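Local coordinates for protein probable oxidoreductase (Pseudomonas aeruginosa, PDB 4B7C) that probably acts as an NADP-dependent oxidoreductase of the medium-chain dehydrogenase/reductase family, its substrate not established, at residues B[43-55]-B[323-336]. Numbering follows the deposited sequence.
Sequences VKNEYLSLDPAMR and LFSGENFGKLVLKV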
loop_
_atom_site.group_PDB
_atom_site.type_symbol
_atom_site.label_atom_id
_atom_site.label_comp_id
_atom_site.label_asym_id
_atom_site.label_seq_id
_atom_site.Cartn_x
_atom_site.Cartn_y
_atom_site.Cartn_z
ATOM N N VAL B 43 6.737 7.843 39.679
ATOM C CA VAL B 43 5.688 8.741 39.203
ATOM C C VAL B 43 4.340 8.392 39.831
ATOM O O VAL B 43 3.950 7.217 39.888
ATOM C CB VAL B 43 5.516 8.688 37.676
ATOM C CG1 VAL B 43 4.300 9.492 37.248
ATOM C CG2 VAL B 43 6.763 9.192 36.953
ATOM N N LYS B 44 3.640 9.415 40.330
ATOM C CA LYS B 44 2.249 9.257 40.751
ATOM C C LYS B 44 1.374 9.413 39.521
ATOM O O LYS B 44 1.314 10.487 38.934
ATOM C CB LYS B 44 1.845 10.285 41.813
ATOM C CG LYS B 44 0.360 10.237 42.180
ATOM C CD LYS B 44 -0.025 8.950 42.906
ATOM C CE LYS B 44 -1.534 8.668 42.899
ATOM N NZ LYS B 44 -2.001 7.851 41.729
ATOM N N ASN B 45 0.726 8.327 39.114
ATOM C CA ASN B 45 -0.108 8.361 37.918
ATOM C C ASN B 45 -1.386 9.158 38.182
ATOM O O ASN B 45 -2.066 8.937 39.179
ATOM C CB ASN B 45 -0.442 6.944 37.437
ATOM C CG ASN B 45 0.791 6.156 37.014
ATOM O OD1 ASN B 45 1.898 6.703 36.894
ATOM N ND2 ASN B 45 0.600 4.857 36.756
ATOM N N GLU B 46 -1.705 10.079 37.281
ATOM C CA GLU B 46 -2.865 10.955 37.461
ATOM C C GLU B 46 -3.984 10.681 36.463
ATOM O O GLU B 46 -5.156 10.601 36.840
ATOM C CB GLU B 46 -2.445 12.426 37.374
ATOM C CG GLU B 46 -1.601 12.896 38.568
ATOM C CD GLU B 46 -1.897 14.297 39.099
ATOM O OE1 GLU B 46 -2.663 15.074 38.446
ATOM O OE2 GLU B 46 -1.350 14.592 40.214
ATOM N N TYR B 47 -3.608 10.565 35.195
ATOM C CA TYR B 47 -4.541 10.254 34.130
ATOM C C TYR B 47 -3.943 9.199 33.198
ATOM O O TYR B 47 -2.771 9.267 32.838
ATOM C CB TYR B 47 -4.876 11.484 33.317
ATOM C CG TYR B 47 -5.594 12.553 34.094
ATOM C CD1 TYR B 47 -6.984 12.562 34.175
ATOM C CD2 TYR B 47 -4.885 13.554 34.738
ATOM C CE1 TYR B 47 -7.655 13.542 34.878
ATOM C CE2 TYR B 47 -5.540 14.546 35.439
ATOM C CZ TYR B 47 -6.921 14.537 35.513
ATOM O OH TYR B 47 -7.584 15.505 36.203
ATOM N N LEU B 48 -4.783 8.250 32.794
ATOM C CA LEU B 48 -4.390 7.184 31.867
ATOM C C LEU B 48 -5.180 7.242 30.584
ATOM O O LEU B 48 -6.365 7.576 30.575
ATOM C CB LEU B 48 -4.576 5.816 32.491
ATOM C CG LEU B 48 -3.808 5.573 33.784
ATOM C CD1 LEU B 48 -4.163 4.194 34.310
ATOM C CD2 LEU B 48 -2.292 5.747 33.635
ATOM N N SER B 49 -4.480 6.982 29.485
ATOM C CA SER B 49 -5.088 6.967 28.171
ATOM C C SER B 49 -5.697 5.591 27.906
ATOM O O SER B 49 -5.015 4.574 27.960
ATOM C CB SER B 49 -4.073 7.283 27.085
ATOM O OG SER B 49 -4.670 7.128 25.805
ATOM N N LEU B 50 -6.995 5.572 27.646
ATOM C CA LEU B 50 -7.649 4.354 27.195
ATOM C C LEU B 50 -7.777 4.434 25.673
ATOM O O LEU B 50 -8.441 5.340 25.149
ATOM C CB LEU B 50 -8.999 4.162 27.891
ATOM C CG LEU B 50 -8.977 3.497 29.277
ATOM C CD1 LEU B 50 -7.922 4.072 30.206
ATOM C CD2 LEU B 50 -10.348 3.624 29.922
ATOM N N ASP B 51 -7.133 3.469 25.001
ATOM C CA ASP B 51 -6.961 3.446 23.537
ATOM C C ASP B 51 -7.331 2.099 22.928
ATOM O O ASP B 51 -6.971 1.055 23.476
ATOM C CB ASP B 51 -5.486 3.641 23.106
ATOM C CG ASP B 51 -4.844 4.914 23.680
ATOM O OD1 ASP B 51 -5.436 5.998 23.496
ATOM O OD2 ASP B 51 -3.737 4.843 24.290
ATOM N N PRO B 52 -7.977 2.113 21.749
ATOM C CA PRO B 52 -8.307 0.842 21.066
ATOM C C PRO B 52 -7.094 -0.055 20.842
ATOM O O PRO B 52 -7.233 -1.287 20.837
ATOM C CB PRO B 52 -8.888 1.307 19.724
ATOM C CG PRO B 52 -9.422 2.673 20.002
ATOM C CD PRO B 52 -8.447 3.274 20.975
ATOM N N ALA B 53 -5.921 0.556 20.649
ATOM C CA ALA B 53 -4.666 -0.197 20.482
ATOM C C ALA B 53 -4.403 -1.150 21.643
ATOM O O ALA B 53 -3.665 -2.129 21.493
ATOM C CB ALA B 53 -3.484 0.744 20.283
ATOM N N MET B 54 -5.017 -0.875 22.790
ATOM C CA MET B 54 -4.892 -1.756 23.969
ATOM C C MET B 54 -5.334 -3.197 23.691
ATOM O O MET B 54 -4.808 -4.159 24.263
ATOM C CB MET B 54 -5.715 -1.221 25.138
ATOM C CG MET B 54 -5.037 -0.098 25.887
ATOM S SD MET B 54 -6.065 0.653 27.126
ATOM C CE MET B 54 -4.907 1.135 28.413
ATOM N N ARG B 55 -6.298 -3.335 22.794
ATOM C CA ARG B 55 -6.774 -4.663 22.388
ATOM C C ARG B 55 -5.650 -5.478 21.701
ATOM O O ARG B 55 -5.414 -6.667 22.006
ATOM C CB ARG B 55 -8.034 -4.499 21.524
ATOM C CG ARG B 55 -8.956 -5.723 21.503
ATOM C CD ARG B 55 -9.164 -6.489 22.758
ATOM N NE ARG B 55 -9.565 -7.863 22.466
ATOM C CZ ARG B 55 -8.764 -8.899 22.217
ATOM N NH1 ARG B 55 -7.441 -8.780 22.218
ATOM N NH2 ARG B 55 -9.312 -10.088 21.962
ATOM N N LEU B 323 -14.899 1.851 25.100
ATOM C CA LEU B 323 -14.105 2.198 23.935
ATOM C C LEU B 323 -14.634 1.515 22.671
ATOM O O LEU B 323 -14.569 2.076 21.577
ATOM C CB LEU B 323 -12.654 1.782 24.177
ATOM C CG LEU B 323 -11.566 2.722 23.649
ATOM C CD1 LEU B 323 -11.947 4.192 23.698
ATOM C CD2 LEU B 323 -10.285 2.487 24.438
ATOM N N PHE B 324 -15.176 0.314 22.833
ATOM C CA PHE B 324 -15.680 -0.465 21.693
ATOM C C PHE B 324 -17.192 -0.492 21.564
ATOM O O PHE B 324 -17.740 -1.364 20.892
ATOM C CB PHE B 324 -15.184 -1.897 21.756
ATOM C CG PHE B 324 -13.696 -2.021 21.903
ATOM C CD1 PHE B 324 -12.849 -1.790 20.821
ATOM C CD2 PHE B 324 -13.144 -2.379 23.116
ATOM C CE1 PHE B 324 -11.475 -1.915 20.964
ATOM C CE2 PHE B 324 -11.776 -2.505 23.264
ATOM C CZ PHE B 324 -10.938 -2.268 22.189
ATOM N N SER B 325 -17.860 0.475 22.173
ATOM C CA SER B 325 -19.303 0.521 22.178
ATOM C C SER B 325 -19.828 1.649 21.285
ATOM O O SER B 325 -21.036 1.802 21.153
ATOM C CB SER B 325 -19.773 0.624 23.627
ATOM O OG SER B 325 -19.765 1.909 24.162
ATOM N N GLY B 326 -18.938 2.402 20.630
ATOM C CA GLY B 326 -19.339 3.661 19.985
ATOM C C GLY B 326 -19.929 4.644 20.985
ATOM O O GLY B 326 -20.623 5.601 20.630
ATOM N N GLU B 327 -19.643 4.404 22.256
ATOM C CA GLU B 327 -20.296 5.116 23.327
ATOM C C GLU B 327 -19.500 6.363 23.665
ATOM O O GLU B 327 -20.029 7.488 23.595
ATOM C CB GLU B 327 -20.427 4.199 24.526
ATOM C CG GLU B 327 -21.575 4.543 25.459
ATOM C CD GLU B 327 -21.587 3.702 26.713
ATOM O OE1 GLU B 327 -21.598 2.454 26.634
ATOM O OE2 GLU B 327 -21.587 4.313 27.790
ATOM N N ASN B 328 -18.212 6.162 23.957
ATOM C CA ASN B 328 -17.373 7.268 24.464
ATOM C C ASN B 328 -17.501 8.475 23.539
ATOM O O ASN B 328 -17.573 8.321 22.324
ATOM C CB ASN B 328 -15.880 6.868 24.712
ATOM C CG ASN B 328 -15.150 6.464 23.424
ATOM O OD1 ASN B 328 -14.296 7.199 22.892
ATOM N ND2 ASN B 328 -15.492 5.288 22.909
ATOM N N PHE B 329 -17.629 9.663 24.119
ATOM C CA PHE B 329 -17.719 10.885 23.338
ATOM C C PHE B 329 -16.479 11.750 23.536
ATOM O O PHE B 329 -16.373 12.617 24.410
ATOM C CB PHE B 329 -19.074 11.595 23.483
ATOM C CG PHE B 329 -19.986 11.356 22.299
ATOM C CD1 PHE B 329 -20.372 10.061 21.982
ATOM C CD2 PHE B 329 -20.431 12.393 21.488
ATOM C CE1 PHE B 329 -21.190 9.802 20.899
ATOM C CE2 PHE B 329 -21.247 12.140 20.395
ATOM C CZ PHE B 329 -21.632 10.842 20.103
ATOM N N GLY B 330 -15.532 11.456 22.659
ATOM C CA GLY B 330 -14.226 12.051 22.677
ATOM C C GLY B 330 -13.197 11.128 23.290
ATOM O O GLY B 330 -13.526 10.027 23.740
ATOM N N LYS B 331 -11.956 11.605 23.330
ATOM C CA LYS B 331 -10.819 10.802 23.774
ATOM C C LYS B 331 -11.023 10.292 25.192
ATOM O O LYS B 331 -11.234 11.067 26.121
ATOM C CB LYS B 331 -9.529 11.618 23.675
ATOM C CG LYS B 331 -8.380 11.086 24.527
ATOM C CD LYS B 331 -7.756 9.878 23.900
ATOM C CE LYS B 331 -6.794 9.191 24.827
ATOM N NZ LYS B 331 -7.114 7.747 24.896
ATOM N N LEU B 332 -10.985 8.974 25.345
ATOM C CA LEU B 332 -11.288 8.354 26.629
ATOM C C LEU B 332 -10.085 8.420 27.557
ATOM O O LEU B 332 -9.009 7.881 27.266
ATOM C CB LEU B 332 -11.754 6.901 26.454
ATOM C CG LEU B 332 -12.357 6.236 27.688
ATOM C CD1 LEU B 332 -13.482 7.046 28.310
ATOM C CD2 LEU B 332 -12.885 4.872 27.258
ATOM N N VAL B 333 -10.313 9.034 28.713
ATOM C CA VAL B 333 -9.273 9.211 29.729
ATOM C C VAL B 333 -9.742 8.727 31.088
ATOM O O VAL B 333 -10.864 9.037 31.516
ATOM C CB VAL B 333 -8.864 10.687 29.855
ATOM C CG1 VAL B 333 -7.932 10.876 31.050
ATOM C CG2 VAL B 333 -8.196 11.140 28.564
ATOM N N LEU B 334 -8.898 7.944 31.746
ATOM C CA LEU B 334 -9.200 7.418 33.076
ATOM C C LEU B 334 -8.433 8.203 34.132
ATOM O O LEU B 334 -7.204 8.175 34.158
ATOM C CB LEU B 334 -8.855 5.926 33.177
ATOM C CG LEU B 334 -9.264 5.199 34.465
ATOM C CD1 LEU B 334 -10.786 5.102 34.548
ATOM C CD2 LEU B 334 -8.658 3.807 34.561
ATOM N N LYS B 335 -9.165 8.919 34.983
ATOM C CA LYS B 335 -8.553 9.631 36.102
ATOM C C LYS B 335 -8.271 8.633 37.199
ATOM O O LYS B 335 -9.176 7.948 37.665
ATOM C CB LYS B 335 -9.448 10.750 36.638
ATOM C CG LYS B 335 -8.758 11.627 37.679
ATOM C CD LYS B 335 -9.716 12.628 38.308
ATOM C CE LYS B 335 -8.974 13.761 39.003
ATOM N NZ LYS B 335 -8.115 13.286 40.125
ATOM N N VAL B 336 -7.006 8.538 37.588
ATOM C CA VAL B 336 -6.605 7.618 38.622
ATOM C C VAL B 336 -6.958 8.313 39.919
ATOM O O VAL B 336 -7.059 7.666 40.935
ATOM C CB VAL B 336 -5.089 7.283 38.599
ATOM C CG1 VAL B 336 -4.707 6.344 39.732
ATOM C CG2 VAL B 336 -4.653 6.709 37.263
HETATM O O HOH W 1 -10.021 7.028 23.448
#
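Leu48 and Leu334 form an antiparallel hydrogen-bonded pair, Leu48 N giving to Leu334 O (2.8 Å) and Leu334 N to Leu48 O, in a ladder that joins strands 43-49 and 331-335 at 153°. Val336 N to Glu46 O and Leu50 N to Leu332 O (3.1 Å) extend it at either end. Where the strands part, a water accepts from Leu332 N and donates to Leu50 O.

On one face, chi1 of Tyr47 at -64° sets CG opposite the carbonyl carbon and swings the ring obliquely against the aliphatic chain of Lys335, Tyr47 CE1 3.6 Å from Lys335 CG; Tyr47 CD1 meets Val333 CG1. Leu48 and Leu334 share the other face. Leu50 sends CD1 to Leu334 CB (3.6 Å) and CD2 to Leu332 CD2, while Leu48 CG meets Val336 CG2; helix 316-321 packs against Leu50 and Leu334. Leu323 CD2 presses on the backbone of Asp51, and Phe324 CZ touches Arg55 CB.

Lys331, bent at chi2 (76°), brings NZ to Ser49 OG (2.7 Å), to Leu332 O and, in a salt bridge, to Asp51 OD1 (2.8 Å), met from above the carboxylate plane. Lys331 NZ and Leu50 N reach Leu332 O from opposite faces of its carbonyl plane, so this oxygen accepts twice.

The C-terminal strand thus links strand 41-49 to strand 307-311, tying the chain's end into the GroES-like domain, and the buried ammonium, gripped by several oxygens, would be expected to stay charged and hold Ser49 to Asp51 against Lys331.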